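Local structure of putative adhesin (Bacteroides thetaiotaomicron, 4QDG) at residues D36-L41 with E63-K68; T52-G57 with G83-K88; V79-L84 with T104-E109; S89-K94 with I179-D184; S112-N117 with K121-L126. The protein is a putative lipoprotein adhesin of the FimB/Mfa2 family that binds magnesium and probably serves in pilus anchoring or assembly at the outer membrane. One frame throughout, in Å; residues are numbered along the deposited sequence.

Contact 1 (D36-L41 with E63-K68). With MG (magnesium ion), chain C.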
# COMPACT_ATOMS: atom_id res chain seq x y z
N ASP A 36 12.86 5.81 1.35
CA ASP A 36 14.22 5.66 1.89
C ASP A 36 15.19 4.88 0.95
O ASP A 36 16.39 4.84 1.21
CB ASP A 36 14.14 4.93 3.26
CG ASP A 36 13.68 3.47 3.21
OD1 ASP A 36 12.94 3.10 2.27
OD2 ASP A 36 14.06 2.70 4.12
N CYS A 37 14.66 4.21 -0.07
CA CYS A 37 15.47 3.45 -1.02
C CYS A 37 14.79 3.48 -2.37
O CYS A 37 13.57 3.34 -2.47
CB CYS A 37 15.75 2.03 -0.55
SG CYS A 37 14.27 1.02 -0.25
N LEU A 38 15.57 3.73 -3.41
CA LEU A 38 15.03 3.89 -4.74
C LEU A 38 15.73 2.98 -5.74
O LEU A 38 16.95 2.87 -5.73
CB LEU A 38 15.21 5.38 -5.11
CG LEU A 38 14.81 5.86 -6.49
CD1 LEU A 38 13.29 5.71 -6.73
CD2 LEU A 38 15.24 7.28 -6.65
N THR A 39 14.93 2.31 -6.58
CA THR A 39 15.41 1.46 -7.64
C THR A 39 14.90 2.09 -8.92
O THR A 39 13.69 2.18 -9.12
CB THR A 39 14.93 -0.01 -7.46
OG1 THR A 39 15.41 -0.53 -6.23
CG2 THR A 39 15.39 -0.92 -8.61
N LEU A 40 15.81 2.52 -9.78
CA LEU A 40 15.44 3.15 -11.05
C LEU A 40 15.93 2.25 -12.21
O LEU A 40 17.11 1.94 -12.31
CB LEU A 40 16.01 4.59 -11.13
CG LEU A 40 15.65 5.49 -12.32
CD1 LEU A 40 16.46 5.14 -13.57
CD2 LEU A 40 14.14 5.58 -12.58
N LEU A 41 15.00 1.84 -13.08
CA LEU A 41 15.28 0.97 -14.22
C LEU A 41 15.16 1.74 -15.52
O LEU A 41 14.23 2.53 -15.68
CB LEU A 41 14.33 -0.23 -14.23
CG LEU A 41 14.34 -1.09 -12.98
CD1 LEU A 41 13.01 -1.73 -12.79
CD2 LEU A 41 15.42 -2.13 -13.04
N GLU A 63 14.85 17.40 -0.87
CA GLU A 63 13.78 17.63 -1.83
C GLU A 63 14.31 18.17 -3.17
O GLU A 63 13.62 18.03 -4.19
CB GLU A 63 12.67 18.52 -1.23
CG GLU A 63 11.52 17.69 -0.66
CD GLU A 63 10.58 18.37 0.32
OE1 GLU A 63 11.08 18.96 1.30
OE2 GLU A 63 9.35 18.26 0.13
N ASN A 64 15.56 18.70 -3.19
CA ASN A 64 16.25 19.17 -4.39
C ASN A 64 16.97 18.02 -5.13
O ASN A 64 17.63 18.29 -6.14
CB ASN A 64 17.25 20.30 -4.05
CG ASN A 64 16.62 21.59 -3.56
OD1 ASN A 64 15.63 22.10 -4.13
ND2 ASN A 64 17.21 22.18 -2.52
N TYR A 65 16.87 16.76 -4.64
CA TYR A 65 17.48 15.58 -5.26
C TYR A 65 16.99 15.34 -6.68
O TYR A 65 15.78 15.37 -6.94
CB TYR A 65 17.23 14.28 -4.43
CG TYR A 65 17.69 13.01 -5.12
CD1 TYR A 65 19.03 12.79 -5.39
CD2 TYR A 65 16.76 12.08 -5.59
CE1 TYR A 65 19.45 11.67 -6.10
CE2 TYR A 65 17.18 10.94 -6.30
CZ TYR A 65 18.52 10.74 -6.54
OH TYR A 65 18.95 9.63 -7.23
N ARG A 66 17.95 15.08 -7.57
CA ARG A 66 17.73 14.74 -8.98
C ARG A 66 18.69 13.65 -9.39
O ARG A 66 19.82 13.63 -8.93
CB ARG A 66 17.90 15.95 -9.92
CG ARG A 66 17.01 17.16 -9.65
CD ARG A 66 15.53 16.94 -9.86
NE ARG A 66 14.79 18.17 -9.60
CZ ARG A 66 14.27 18.51 -8.43
NH1 ARG A 66 14.34 17.68 -7.39
NH2 ARG A 66 13.64 19.67 -8.29
N MSE A 67 18.25 12.74 -10.23
CA MSE A 67 19.13 11.69 -10.70
C MSE A 67 19.59 12.06 -12.10
O MSE A 67 18.79 12.06 -13.04
CB MSE A 67 18.44 10.32 -10.69
CG MSE A 67 19.41 9.20 -11.05
SE MSE A 67 18.51 7.51 -11.29
CE MSE A 67 18.11 7.14 -9.38
N LYS A 68 20.89 12.36 -12.24
CA LYS A 68 21.51 12.69 -13.50
C LYS A 68 21.91 11.40 -14.20
O LYS A 68 22.61 10.58 -13.60
CB LYS A 68 22.72 13.58 -13.25
CG LYS A 68 23.47 14.03 -14.48
CD LYS A 68 24.70 14.88 -14.09
CE LYS A 68 25.90 14.08 -13.61
NZ LYS A 68 26.58 13.38 -14.73
MG MG C . 13.61 0.98 2.25

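Contact 2 (T52-G57 with G83-K88). With MG (magnesium ion), chain C.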
# COMPACT_ATOMS: atom_id res chain seq x y z
N THR A 52 20.24 -0.14 -14.44
CA THR A 52 19.64 -0.01 -13.11
C THR A 52 20.48 0.92 -12.25
O THR A 52 21.71 0.85 -12.26
CB THR A 52 19.46 -1.39 -12.43
OG1 THR A 52 18.76 -2.27 -13.31
CG2 THR A 52 18.73 -1.30 -11.11
N ARG A 53 19.80 1.80 -11.52
CA ARG A 53 20.40 2.73 -10.56
C ARG A 53 19.74 2.52 -9.22
O ARG A 53 18.50 2.52 -9.14
CB ARG A 53 20.25 4.19 -11.02
CG ARG A 53 21.13 4.60 -12.19
CD ARG A 53 22.52 5.10 -11.78
NE ARG A 53 23.32 5.48 -12.95
CZ ARG A 53 23.98 4.62 -13.72
NH1 ARG A 53 23.95 3.32 -13.44
NH2 ARG A 53 24.67 5.05 -14.76
N ILE A 54 20.52 2.28 -8.18
CA ILE A 54 19.98 2.07 -6.85
C ILE A 54 20.45 3.19 -5.93
O ILE A 54 21.64 3.49 -5.91
CB ILE A 54 20.34 0.64 -6.35
CG1 ILE A 54 19.39 -0.38 -7.02
CG2 ILE A 54 20.25 0.53 -4.81
CD1 ILE A 54 20.03 -1.66 -7.39
N VAL A 55 19.51 3.84 -5.21
CA VAL A 55 19.85 4.94 -4.28
C VAL A 55 19.30 4.60 -2.88
O VAL A 55 18.09 4.44 -2.73
CB VAL A 55 19.36 6.33 -4.76
CG1 VAL A 55 19.88 7.43 -3.84
CG2 VAL A 55 19.77 6.59 -6.20
N THR A 56 20.18 4.52 -1.86
CA THR A 56 19.81 4.18 -0.48
C THR A 56 20.24 5.24 0.55
O THR A 56 19.81 5.16 1.71
CB THR A 56 20.40 2.81 -0.08
OG1 THR A 56 21.79 2.76 -0.42
CG2 THR A 56 19.64 1.64 -0.70
N GLY A 57 21.04 6.22 0.13
CA GLY A 57 21.57 7.27 0.99
C GLY A 57 20.62 8.32 1.54
O GLY A 57 19.40 8.22 1.38
N GLY A 83 11.20 1.18 -1.83
CA GLY A 83 11.04 0.11 -0.85
C GLY A 83 11.45 -1.29 -1.28
O GLY A 83 11.07 -2.26 -0.63
N LEU A 84 12.20 -1.40 -2.38
CA LEU A 84 12.71 -2.66 -2.92
C LEU A 84 14.18 -2.88 -2.61
O LEU A 84 14.60 -4.02 -2.50
CB LEU A 84 12.55 -2.69 -4.45
CG LEU A 84 11.40 -3.44 -5.09
CD1 LEU A 84 11.73 -3.74 -6.52
CD2 LEU A 84 11.16 -4.75 -4.44
N ALA A 85 14.97 -1.79 -2.52
CA ALA A 85 16.44 -1.79 -2.39
C ALA A 85 17.00 -2.01 -0.99
O ALA A 85 17.96 -2.77 -0.87
CB ALA A 85 17.00 -0.48 -2.94
N CYS A 86 16.49 -1.32 0.05
CA CYS A 86 17.08 -1.46 1.39
C CYS A 86 16.77 -2.84 2.02
O CYS A 86 15.96 -3.60 1.50
CB CYS A 86 16.69 -0.31 2.32
SG CYS A 86 15.00 -0.40 2.98
N ASN A 87 17.49 -3.16 3.12
CA ASN A 87 17.38 -4.42 3.87
C ASN A 87 16.01 -4.57 4.58
O ASN A 87 15.62 -5.70 4.90
CB ASN A 87 18.53 -4.55 4.88
CG ASN A 87 18.72 -3.38 5.83
OD1 ASN A 87 19.02 -2.25 5.43
ND2 ASN A 87 18.59 -3.63 7.12
N LYS A 88 15.28 -3.45 4.81
CA LYS A 88 13.96 -3.44 5.45
C LYS A 88 12.83 -4.00 4.54
O LYS A 88 11.79 -4.41 5.04
CB LYS A 88 13.56 -2.02 5.89
CG LYS A 88 14.54 -1.27 6.77
CD LYS A 88 14.09 0.19 6.87
CE LYS A 88 15.16 1.08 7.46
NZ LYS A 88 14.75 2.52 7.44
MG MG C . 13.61 0.98 2.25

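Contact 3 (V79-L84 with T104-E109)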
# COMPACT_ATOMS: atom_id res chain seq x y z
N VAL A 79 11.41 3.15 -15.02
CA VAL A 79 10.53 2.57 -14.01
C VAL A 79 11.20 2.78 -12.68
O VAL A 79 12.36 2.45 -12.53
CB VAL A 79 10.16 1.07 -14.28
CG1 VAL A 79 9.22 0.55 -13.20
CG2 VAL A 79 9.52 0.89 -15.66
N ALA A 80 10.47 3.36 -11.72
CA ALA A 80 10.98 3.59 -10.36
C ALA A 80 10.24 2.76 -9.34
O ALA A 80 9.01 2.60 -9.41
CB ALA A 80 10.88 5.06 -9.97
N TYR A 81 11.01 2.21 -8.39
CA TYR A 81 10.47 1.48 -7.25
C TYR A 81 11.01 2.05 -6.00
O TYR A 81 12.20 2.35 -5.94
CB TYR A 81 10.78 -0.02 -7.29
CG TYR A 81 10.00 -0.81 -8.32
CD1 TYR A 81 8.71 -1.26 -8.06
CD2 TYR A 81 10.58 -1.15 -9.53
CE1 TYR A 81 8.00 -2.01 -9.00
CE2 TYR A 81 9.89 -1.92 -10.47
CZ TYR A 81 8.61 -2.35 -10.19
OH TYR A 81 7.95 -3.10 -11.13
N GLY A 82 10.14 2.19 -5.01
CA GLY A 82 10.51 2.61 -3.67
C GLY A 82 10.26 1.45 -2.73
O GLY A 82 9.25 0.76 -2.85
N GLY A 83 11.20 1.18 -1.83
CA GLY A 83 11.04 0.11 -0.85
C GLY A 83 11.45 -1.29 -1.28
O GLY A 83 11.07 -2.26 -0.63
N LEU A 84 12.20 -1.40 -2.38
CA LEU A 84 12.71 -2.66 -2.92
C LEU A 84 14.18 -2.88 -2.61
O LEU A 84 14.60 -4.02 -2.50
CB LEU A 84 12.55 -2.69 -4.45
CG LEU A 84 11.40 -3.44 -5.09
CD1 LEU A 84 11.73 -3.74 -6.52
CD2 LEU A 84 11.16 -4.75 -4.44
N THR A 104 8.34 -5.36 -20.03
CA THR A 104 7.14 -6.17 -19.84
C THR A 104 7.41 -7.52 -19.13
O THR A 104 6.46 -8.25 -18.81
CB THR A 104 6.41 -6.36 -21.18
OG1 THR A 104 7.22 -7.11 -22.08
CG2 THR A 104 6.00 -5.04 -21.83
N ASP A 105 8.67 -7.82 -18.80
CA ASP A 105 9.04 -9.08 -18.13
C ASP A 105 9.19 -8.91 -16.61
O ASP A 105 9.35 -9.89 -15.88
CB ASP A 105 10.34 -9.65 -18.75
CG ASP A 105 10.20 -9.95 -20.24
OD1 ASP A 105 9.20 -10.58 -20.62
OD2 ASP A 105 11.07 -9.50 -21.01
N LEU A 106 9.13 -7.69 -16.12
CA LEU A 106 9.26 -7.51 -14.70
C LEU A 106 7.96 -7.78 -13.93
O LEU A 106 6.84 -7.45 -14.36
CB LEU A 106 9.80 -6.11 -14.38
CG LEU A 106 10.35 -5.86 -12.98
CD1 LEU A 106 11.29 -7.00 -12.50
CD2 LEU A 106 11.05 -4.54 -12.94
N GLN A 107 8.16 -8.46 -12.79
CA GLN A 107 7.21 -8.78 -11.76
C GLN A 107 7.85 -8.47 -10.42
O GLN A 107 9.07 -8.59 -10.29
CB GLN A 107 6.80 -10.25 -11.82
CG GLN A 107 5.95 -10.59 -13.02
CD GLN A 107 5.45 -12.00 -13.01
OE1 GLN A 107 5.71 -12.80 -12.10
NE2 GLN A 107 4.72 -12.35 -14.03
N VAL A 108 7.02 -8.06 -9.43
CA VAL A 108 7.37 -7.80 -8.03
C VAL A 108 6.41 -8.65 -7.18
O VAL A 108 5.18 -8.59 -7.36
CB VAL A 108 7.36 -6.29 -7.65
CG1 VAL A 108 7.46 -6.07 -6.14
CG2 VAL A 108 8.49 -5.57 -8.35
N GLU A 109 6.96 -9.44 -6.27
CA GLU A 109 6.17 -10.29 -5.39
C GLU A 109 6.52 -10.04 -3.95
O GLU A 109 7.66 -9.74 -3.64
CB GLU A 109 6.43 -11.77 -5.73
CG GLU A 109 5.29 -12.68 -5.27
CD GLU A 109 5.56 -14.17 -5.29
OE1 GLU A 109 6.13 -14.67 -6.29
OE2 GLU A 109 5.15 -14.86 -4.32

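Contact 4 (S89-K94 with I179-D184)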
# COMPACT_ATOMS: atom_id res chain seq x y z
N SER A 89 13.07 -4.01 3.20
CA SER A 89 12.14 -4.42 2.14
C SER A 89 11.28 -5.66 2.45
O SER A 89 11.75 -6.65 3.01
CB SER A 89 12.89 -4.66 0.84
OG SER A 89 11.95 -4.75 -0.21
N SER A 90 10.01 -5.59 2.05
CA SER A 90 9.06 -6.68 2.20
C SER A 90 8.79 -7.38 0.83
O SER A 90 8.23 -8.48 0.80
CB SER A 90 7.76 -6.15 2.79
OG SER A 90 8.01 -5.57 4.06
N PHE A 91 9.20 -6.74 -0.29
CA PHE A 91 8.94 -7.27 -1.62
C PHE A 91 10.23 -7.60 -2.39
O PHE A 91 11.31 -7.17 -2.01
CB PHE A 91 8.07 -6.28 -2.42
CG PHE A 91 6.67 -6.06 -1.88
CD1 PHE A 91 6.45 -5.25 -0.77
CD2 PHE A 91 5.57 -6.64 -2.50
CE1 PHE A 91 5.17 -5.07 -0.26
CE2 PHE A 91 4.28 -6.44 -2.00
CZ PHE A 91 4.09 -5.64 -0.89
N LEU A 92 10.10 -8.41 -3.45
CA LEU A 92 11.24 -8.81 -4.28
C LEU A 92 10.93 -8.70 -5.75
O LEU A 92 9.82 -8.99 -6.18
CB LEU A 92 11.65 -10.28 -4.00
CG LEU A 92 12.06 -10.69 -2.58
CD1 LEU A 92 12.02 -12.19 -2.42
CD2 LEU A 92 13.45 -10.19 -2.26
N MSE A 93 11.94 -8.31 -6.54
CA MSE A 93 11.85 -8.33 -7.98
C MSE A 93 11.91 -9.77 -8.41
O MSE A 93 12.69 -10.55 -7.87
CB MSE A 93 12.98 -7.53 -8.62
CG MSE A 93 12.50 -6.25 -9.20
SE MSE A 93 14.04 -5.14 -9.54
CE MSE A 93 13.11 -3.57 -9.88
N LYS A 94 11.05 -10.13 -9.33
CA LYS A 94 10.90 -11.51 -9.81
C LYS A 94 11.00 -11.56 -11.34
O LYS A 94 10.25 -10.88 -12.05
CB LYS A 94 9.55 -12.05 -9.30
CG LYS A 94 9.35 -13.55 -9.40
CD LYS A 94 7.90 -13.90 -9.07
CE LYS A 94 7.58 -15.36 -9.32
NZ LYS A 94 6.13 -15.62 -9.17
N ILE A 179 -0.45 -10.26 -3.86
CA ILE A 179 0.97 -10.18 -3.52
C ILE A 179 1.90 -10.27 -4.75
O ILE A 179 3.13 -10.19 -4.58
CB ILE A 179 1.39 -11.20 -2.43
CG1 ILE A 179 1.36 -12.65 -2.94
CG2 ILE A 179 0.60 -10.99 -1.14
CD1 ILE A 179 2.41 -13.53 -2.28
N LEU A 180 1.34 -10.40 -5.97
CA LEU A 180 2.10 -10.45 -7.22
C LEU A 180 1.70 -9.30 -8.14
O LEU A 180 0.53 -9.18 -8.49
CB LEU A 180 1.93 -11.81 -7.93
CG LEU A 180 2.78 -12.04 -9.20
CD1 LEU A 180 4.28 -12.04 -8.89
CD2 LEU A 180 2.38 -13.36 -9.90
N PHE A 181 2.67 -8.47 -8.51
CA PHE A 181 2.46 -7.34 -9.42
C PHE A 181 3.06 -7.60 -10.79
O PHE A 181 4.20 -8.08 -10.87
CB PHE A 181 3.09 -6.05 -8.85
CG PHE A 181 2.50 -5.53 -7.57
CD1 PHE A 181 2.98 -5.96 -6.33
CD2 PHE A 181 1.51 -4.55 -7.59
CE1 PHE A 181 2.44 -5.46 -5.15
CE2 PHE A 181 0.99 -4.03 -6.39
CZ PHE A 181 1.47 -4.48 -5.18
N SER A 182 2.35 -7.23 -11.87
CA SER A 182 2.93 -7.26 -13.22
C SER A 182 3.72 -5.96 -13.42
O SER A 182 3.71 -5.09 -12.54
CB SER A 182 1.87 -7.45 -14.31
OG SER A 182 0.79 -6.54 -14.19
N TYR A 183 4.35 -5.80 -14.60
CA TYR A 183 5.21 -4.68 -14.97
C TYR A 183 4.51 -3.32 -14.86
O TYR A 183 5.19 -2.33 -14.60
CB TYR A 183 5.76 -4.88 -16.40
CG TYR A 183 4.72 -4.79 -17.51
CD1 TYR A 183 4.00 -5.92 -17.92
CD2 TYR A 183 4.48 -3.58 -18.17
CE1 TYR A 183 3.05 -5.84 -18.94
CE2 TYR A 183 3.52 -3.49 -19.18
CZ TYR A 183 2.82 -4.62 -19.57
OH TYR A 183 1.91 -4.47 -20.59
N ASP A 184 3.19 -3.26 -15.09
CA ASP A 184 2.40 -2.03 -15.09
C ASP A 184 1.76 -1.75 -13.72
O ASP A 184 0.86 -0.92 -13.64
CB ASP A 184 1.31 -2.12 -16.18
CG ASP A 184 0.36 -3.32 -16.10
OD1 ASP A 184 0.57 -4.17 -15.23
OD2 ASP A 184 -0.63 -3.34 -16.85

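Contact 5 (S112-N117 with K121-L126). With MG (magnesium ion), chain C.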
# COMPACT_ATOMS: atom_id res chain seq x y z
N SER A 112 7.04 -14.13 1.03
CA SER A 112 6.07 -14.92 1.80
C SER A 112 6.36 -14.99 3.32
O SER A 112 5.43 -15.20 4.11
CB SER A 112 5.98 -16.34 1.23
OG SER A 112 7.21 -17.03 1.39
N GLU A 113 7.63 -14.80 3.72
CA GLU A 113 8.06 -14.82 5.12
C GLU A 113 7.42 -13.69 5.93
O GLU A 113 7.21 -13.84 7.14
CB GLU A 113 9.60 -14.75 5.19
CG GLU A 113 10.28 -15.77 6.09
CD GLU A 113 9.59 -17.11 6.32
OE1 GLU A 113 9.38 -17.87 5.35
OE2 GLU A 113 9.27 -17.41 7.50
N CYS A 114 7.03 -12.59 5.25
CA CYS A 114 6.32 -11.44 5.84
C CYS A 114 4.91 -11.79 6.30
O CYS A 114 4.38 -11.09 7.15
CB CYS A 114 6.27 -10.29 4.84
SG CYS A 114 7.89 -9.63 4.41
N LEU A 115 4.29 -12.84 5.73
CA LEU A 115 2.93 -13.19 6.14
C LEU A 115 2.93 -13.86 7.51
O LEU A 115 2.00 -13.63 8.30
CB LEU A 115 2.22 -14.09 5.12
CG LEU A 115 1.97 -13.52 3.70
CD1 LEU A 115 1.52 -14.61 2.75
CD2 LEU A 115 0.97 -12.35 3.69
N THR A 116 3.98 -14.64 7.81
CA THR A 116 4.07 -15.44 9.03
C THR A 116 5.05 -14.93 10.10
O THR A 116 4.78 -15.16 11.28
CB THR A 116 4.41 -16.88 8.68
OG1 THR A 116 5.46 -16.91 7.71
CG2 THR A 116 3.19 -17.66 8.15
N ASN A 117 6.21 -14.31 9.72
CA ASN A 117 7.15 -13.86 10.73
C ASN A 117 6.57 -12.60 11.46
O ASN A 117 6.41 -11.57 10.82
CB ASN A 117 8.54 -13.59 10.15
CG ASN A 117 9.59 -13.24 11.19
OD1 ASN A 117 9.30 -12.66 12.25
ND2 ASN A 117 10.84 -13.59 10.92
N LYS A 121 5.61 -8.87 9.70
CA LYS A 121 4.21 -8.70 9.26
C LYS A 121 3.88 -7.26 8.88
O LYS A 121 3.13 -7.05 7.91
CB LYS A 121 3.21 -9.24 10.29
CG LYS A 121 3.17 -10.76 10.37
CD LYS A 121 2.00 -11.22 11.22
CE LYS A 121 2.10 -12.66 11.59
NZ LYS A 121 1.24 -12.97 12.76
N ASN A 122 4.44 -6.28 9.60
CA ASN A 122 4.21 -4.87 9.28
C ASN A 122 5.08 -4.54 8.06
O ASN A 122 6.31 -4.43 8.18
CB ASN A 122 4.52 -3.97 10.50
CG ASN A 122 4.15 -2.53 10.30
OD1 ASN A 122 3.51 -2.15 9.32
ND2 ASN A 122 4.49 -1.70 11.26
N LEU A 123 4.46 -4.49 6.87
CA LEU A 123 5.16 -4.37 5.59
C LEU A 123 5.79 -3.02 5.39
O LEU A 123 5.20 -1.97 5.70
CB LEU A 123 4.23 -4.70 4.38
CG LEU A 123 3.38 -5.98 4.45
CD1 LEU A 123 2.47 -6.09 3.23
CD2 LEU A 123 4.23 -7.25 4.60
N HIS A 124 7.01 -3.05 4.83
CA HIS A 124 7.78 -1.87 4.44
C HIS A 124 7.10 -1.29 3.19
O HIS A 124 6.77 -2.04 2.27
CB HIS A 124 9.25 -2.28 4.18
CG HIS A 124 10.21 -1.16 3.88
ND1 HIS A 124 10.53 -0.19 4.82
CD2 HIS A 124 10.98 -0.96 2.78
CE1 HIS A 124 11.42 0.60 4.24
NE2 HIS A 124 11.73 0.17 3.02
N GLY A 125 6.87 0.02 3.18
CA GLY A 125 6.23 0.72 2.07
C GLY A 125 6.77 0.34 0.71
O GLY A 125 7.98 0.19 0.53
N LEU A 126 5.86 0.09 -0.24
CA LEU A 126 6.22 -0.23 -1.62
C LEU A 126 5.66 0.87 -2.49
O LEU A 126 4.48 1.20 -2.40
CB LEU A 126 5.72 -1.63 -2.06
CG LEU A 126 6.10 -2.04 -3.50
CD1 LEU A 126 7.62 -2.27 -3.62
CD2 LEU A 126 5.31 -3.26 -3.94
MG MG C . 13.61 0.98 2.25
O HOH W 1 1.72 -15.97 11.84

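Contact 1 (D36-L41 with E63-K68)
Leu40 and Met67, a selenomethionine, make the tightest packing here. Leu40 CG lies 3.6 Å from Met67 SE. The two side chains meet aslant, so the selenium rests against the branch point of the leucine, with the CD1 methyl a little further off. The Met67 chain runs straight out from its backbone and bends only at its last torsion (chi3 -73°). That bend lays CE back along the strand 38-44. There Met67 CE sits 3.7 Å from Leu40 CB and meets Leu38 tip to tip, 4.0 Å from Leu38 CD2. The same leucine methyl also approaches Tyr65. It comes to the edge of the ring, near its plane, with Leu38 CD2 4.2 Å from Tyr65 CE2.

The CA atoms of Leu40 and Met67 are 9.3 Å apart, a spacing of facing layers and not of paired strands. Strand 67-70 pairs with strand 15-20, and strand 38-44 pairs with strands 49-55 and 75-82. Phe19, Val55 and Ala80 join the same apolar core. This suits a beta-sandwich-like domain, as in the transthyretin clan.

Cys37 has its CB on the other side of the chain from that of Leu38, and it serves the magnesium ion. Its SG is 2.6 Å from the metal. The carboxylate of Asp36 is bidentate but uneven: OD1 lies 2.2 Å and OD2 2.6 Å from the magnesium. Cys86 and His124 complete the protein ligands, and Lys88 gives Asp36 OD2 a weak hydrogen bond.

Contact 2 (T52-G57 with G83-K88)
The strand end around Ile54 and Thr56 runs past an irregular loop, with CA atoms 6.9 Å apart at Ile54 and Ala85 and 6.5 Å apart at Thr56 and Cys86. The meeting is small and lies at the surface.

Ala85 CB is the centre of it. The methyl faces two others from the strand: Ile54 CG2 at 3.9 Å from Ala85 CB, and Thr56 CG2 at 4.1 Å from the same Ala85 CB. Ile54 and Thr56 present the same face of their chain, two residues apart, so both methyls meet the alanine from the strand side. In Thr56 the hydroxyl takes the place between the backbone N and the carbonyl carbon (chi1 49°). This puts the methyl beside the backbone N. Thr56 CG2 is also 4.4 Å from Cys86 N.

The next residue along the loop is a metal ligand. Cys86 SG binds the magnesium ion at 2.1 Å, together with Asp36, Cys37 and His124. The loop begins at Gly83, which has a positive phi.

Strand 38-44 joins the two parts. Leu40 and Leu38 of that strand bond through the backbone to Arg53 and Val55; Cys37, just before it, bonds to Gly83. Thr39 of that strand touches Ile54, Leu84 and Ala85, while Val55 points to the other face, towards Tyr65 and Met67 of strand 67-70 and its approach.

Contact 3 (V79-L84 with T104-E109)
Tyr81 reaches across to Val108 and Leu106, and this aromatic-aliphatic packing forms most of the contact. Both partners approach from the same side of the ring plane, each obliquely. Val108 CG2 is 3.7 Å from Tyr81 CE1 and equally close to CZ. Leu106 CD2 takes the other flank, 3.8 Å from Tyr81 CE2. The phenol oxygen touches the same two residues, with Tyr81 OH 3.8 Å from Val108 CG2. Tyr81 and Val108 run antiparallel alongside each other; CE1, CE2, CZ and OH of the tyrosine do the touching. Trp128 meets the ring too, with the planes at about 60°.

Purely aliphatic packing adds one smaller touch. Leu84 CD1 is 4.1 Å from Val108 CG2, and the two side chains cross at a slant. One methyl of Val108 therefore serves both Tyr81 and Leu84.

Polar bonds run to other partners. Val79 and Tyr81 bond through the backbone to Leu41 and Thr39.

With CA atoms 9.0 Å apart at Leu84 and Val108, the two segments belong to separate layers. Strand 75-82 lies in the large sheet system, and strand 107-110 is the middle strand of a small antiparallel sheet. Met93 fills in between them. The small sheet of strands 91-94, 107-110 and 180-181 thus packs over strands 38-44 and 75-82, in a layered beta fold consistent with the transthyretin clan.

Contact 4 (S89-K94 with I179-D184)
Lys94 and Leu180 meet on one face of the small three-stranded sheet, their side chains at about a right angle. The Lys94 chain leaves CB with CG turned away from the backbone N (chi1 -166°) and stays extended from there on. Its CD passes 4.1 Å from Leu180 CD1. At the tip, Lys94 NZ is 4.0 Å from Leu180 CD1, so the leucine lies against the outer part of the chain. NZ itself finds its main partner in Glu109, with which it forms a salt bridge. Glu109 belongs to strand 107-110, which runs between the two segments and pairs with both edge strands. The CA atoms of Phe91 and Ile179 are accordingly 8.7 Å apart, on strands that are not direct neighbours.

Phe91 and Phe181 point to the other face of this sheet. They span the middle strand there, with Phe91 CE2 3.8 Å from Phe181 CE1. Phe91 CE2 arrives at the edge of the Phe181 ring, in its plane. Leu126 and Leu110 pack on Phe91.

The end of segment 179-184 is tied locally. Ser182 OG and Asp184 OD1 are hydrogen-bonded at 2.6 Å, nearly in line with the carboxylate C-O bond.

The chemistry thus differs by face: two buried phenyl rings are in apolar contact on one side, while the other pairs an aliphatic methyl with a lysine whose charge is probably offset by its salt bridge to Glu109.

Contact 5 (S112-N117 with K121-L126)
The chain folds back on itself at Cys114 and Lys121, whose CA atoms are 4.9 Å apart. The first segment is a short, weakly bonded helical turn. Asn117 N bonds to Glu113 O at 2.8 Å. The second segment is irregular and leaves the end of that turn. Lys121 CA gives a CA-H...O contact to Cys114 O at 3.2 Å, with an angle of 154° at the hydrogen.

The Lys121 side chain runs along the carbonyl oxygens at the end of the turn. Its CG sits beside the backbone N (chi1 -72°), and the chain beyond is extended. Lys121 CG lies 3.4 Å from Asn117 O, and Lys121 CE lies 3.4 Å from Leu115 O. The ammonium group bonds to Thr196 OG1. It also gives a weak bond to a water, which in turn donates to Thr116 O at 3.2 Å. A positive group near these carbonyl oxygens is probably favourable.

This helix-and-loop connection leads the chain from strand 107-110 of the small sheet to strand 127-137 of the large sheet system. Cys114 CB packs 3.7 Å from Leu123 CD2. Leu110 touches both Leu115 and Leu123. Leu123 N bonds to Ser222 OG.

One residue further, His124 turns to the metal site. Its NE2 binds the magnesium ion at 2.2 Å, alongside Asp36, Cys37 and Cys86. Ser90 OG holds the backbone N of this histidine, a second-shell bond to the first-shell ligand.

Contacts 1, 2 and 3 share the large sheet system: strand 38-44 lies between strands 49-55 and 75-82. Their centres are 10 to 15 Å apart. Contacts 3 and 4, about 6 Å apart between centres, share the small sheet, with 107-110 as its middle strand. Along the chain, contacts 1 and 2 interlock, as do 3 and 4. Contact 5 comes within the long span between the segments of contact 4. Contacts 1, 2 and 5 each supply ligands to one magnesium ion, although the centres of 1 and 5 are about 24 Å apart. The metal thus ties the lead-in to strand 38-44 and two further loops together beside the packed sheets.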